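Local coordinates for organic hydroperoxide resistance protein OhrB (PDB 2BJO) that takes part in bacterial resistance to organic hydroperoxides as a stress-response member of the OsmC/Ohr family, at residues Ile18-Asp22 against Gly23-Phe27. The protein carries 3 engineered substitutions. Sequence-based numbering, arbitrary orientation.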
loop_
_atom_site.group_PDB
_atom_site.type_symbol
_atom_site.label_atom_id
_atom_site.label_comp_id
_atom_site.label_asym_id
_atom_site.label_seq_id
_atom_site.Cartn_x
_atom_site.Cartn_y
_atom_site.Cartn_z
ATOM N N ILE A 18 1.518 12.378 -6.241
ATOM C CA ILE A 18 2.368 11.212 -6.409
ATOM C C ILE A 18 2.619 10.990 -7.893
ATOM O O ILE A 18 1.688 11.069 -8.709
ATOM C CB ILE A 18 1.810 9.889 -5.806
ATOM C CG1 ILE A 18 0.340 9.659 -6.178
ATOM C CG2 ILE A 18 2.014 9.856 -4.297
ATOM C CD1 ILE A 18 -0.127 8.255 -5.873
ATOM N N THR A 19 3.883 10.733 -8.219
ATOM C CA THR A 19 4.224 10.291 -9.563
ATOM C C THR A 19 5.164 9.085 -9.478
ATOM O O THR A 19 6.234 9.149 -8.866
ATOM C CB THR A 19 4.844 11.442 -10.383
ATOM O OG1 THR A 19 4.006 12.583 -10.240
ATOM C CG2 THR A 19 4.860 11.112 -11.871
ATOM N N SER A 20 4.772 7.958 -10.071
ATOM C CA SER A 20 5.676 6.807 -10.094
ATOM C C SER A 20 6.850 7.197 -11.019
ATOM O O SER A 20 6.744 8.079 -11.881
ATOM C CB SER A 20 4.956 5.513 -10.461
ATOM O OG SER A 20 4.418 5.563 -11.775
ATOM N N ASP A 21 7.990 6.545 -10.790
ATOM C CA ASP A 21 9.171 6.657 -11.626
ATOM C C ASP A 21 8.816 6.453 -13.095
ATOM O O ASP A 21 9.321 7.216 -13.911
ATOM C CB ASP A 21 10.277 5.682 -11.185
ATOM C CG ASP A 21 9.942 4.196 -11.351
ATOM O OD1 ASP A 21 8.765 3.767 -11.499
ATOM O OD2 ASP A 21 10.930 3.421 -11.298
ATOM N N ASP A 22 7.956 5.471 -13.402
ATOM C CA ASP A 22 7.552 5.152 -14.785
ATOM C C ASP A 22 6.335 5.918 -15.317
ATOM O O ASP A 22 5.929 5.669 -16.445
ATOM C CB ASP A 22 7.322 3.637 -14.943
ATOM C CG ASP A 22 6.220 3.071 -14.064
ATOM O OD1 ASP A 22 5.461 3.800 -13.386
ATOM O OD2 ASP A 22 6.142 1.820 -14.055
ATOM N N GLY A 23 5.758 6.805 -14.513
ATOM C CA GLY A 23 4.592 7.594 -14.855
ATOM C C GLY A 23 3.250 6.873 -14.809
ATOM O O GLY A 23 2.210 7.494 -15.016
ATOM N N VAL A 24 3.231 5.571 -14.546
ATOM C CA VAL A 24 2.010 4.760 -14.515
ATOM C C VAL A 24 1.103 5.362 -13.447
ATOM O O VAL A 24 -0.089 5.538 -13.720
ATOM C CB VAL A 24 2.295 3.252 -14.333
ATOM C CG1 VAL A 24 1.001 2.492 -14.086
ATOM C CG2 VAL A 24 3.042 2.673 -15.533
ATOM N N LEU A 25 1.650 5.704 -12.281
ATOM C CA LEU A 25 0.861 6.393 -11.233
ATOM C C LEU A 25 1.072 7.910 -11.229
ATOM O O LEU A 25 2.184 8.416 -11.113
ATOM C CB LEU A 25 1.163 5.823 -9.840
ATOM C CG LEU A 25 1.031 4.311 -9.645
ATOM C CD1 LEU A 25 1.332 3.889 -8.186
ATOM C CD2 LEU A 25 -0.321 3.737 -10.079
ATOM N N ASP A 26 0.016 8.696 -11.379
ATOM C CA ASP A 26 0.223 10.147 -11.486
ATOM C C ASP A 26 -1.047 10.774 -10.924
ATOM O O ASP A 26 -2.013 10.903 -11.643
ATOM C CB ASP A 26 0.518 10.546 -12.928
ATOM C CG ASP A 26 1.074 11.951 -13.070
ATOM O OD1 ASP A 26 1.310 12.330 -14.228
ATOM O OD2 ASP A 26 1.305 12.689 -12.088
ATOM N N PHE A 27 -1.055 11.121 -9.643
ATOM C CA PHE A 27 -2.282 11.557 -8.995
ATOM C C PHE A 27 -2.031 12.573 -7.910
ATOM O O PHE A 27 -1.019 12.516 -7.210
ATOM C CB PHE A 27 -3.037 10.442 -8.238
ATOM C CG PHE A 27 -3.377 9.245 -9.058
ATOM C CD1 PHE A 27 -2.504 8.170 -9.131
ATOM C CD2 PHE A 27 -4.578 9.196 -9.760
ATOM C CE1 PHE A 27 -2.830 7.055 -9.902
ATOM C CE2 PHE A 27 -4.931 8.102 -10.542
ATOM C CZ PHE A 27 -4.042 7.033 -10.612
#
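G23 N donates to S20 O at 3.1 Å, closing a type I beta turn over S20-G23. V24 N then reaches D22 OD1 at 3.1 Å, arriving from above the carboxylate plane, while V24 CG2 packs against D22 CG. The same OD1 accepts S20 OG at 2.6 Å, nearly along its C-O axis, so two donors grip one oxygen. L25 N meets S20 OG at 2.8 Å and 165°: with chi1 63°, which sets OG between backbone N and carbonyl carbon, this hydroxyl donates its hydrogen bond to D22 OD1 and accepts one from L25 N. S20 N in turn donates to L25 O. Antiparallel pairing follows, making this the beta hairpin of strands 17-20 and 26-28, whose first strand also pairs with strand 4-11; Q46 of the second subunit packs on S20 and L25. D26 faces T19 in a non-hydrogen-bonded pair, their side chains lying alongside, but D26 OD2 bonds H17 NE2. F27 and I18 form the hydrogen-bonded pair: I18 N to F27 O is 2.7 Å at 172°, and on the opposite sheet face from T19 and D26, I18 CD1 approaches the F27 ring obliquely, 4.0 Å from F27 CD1.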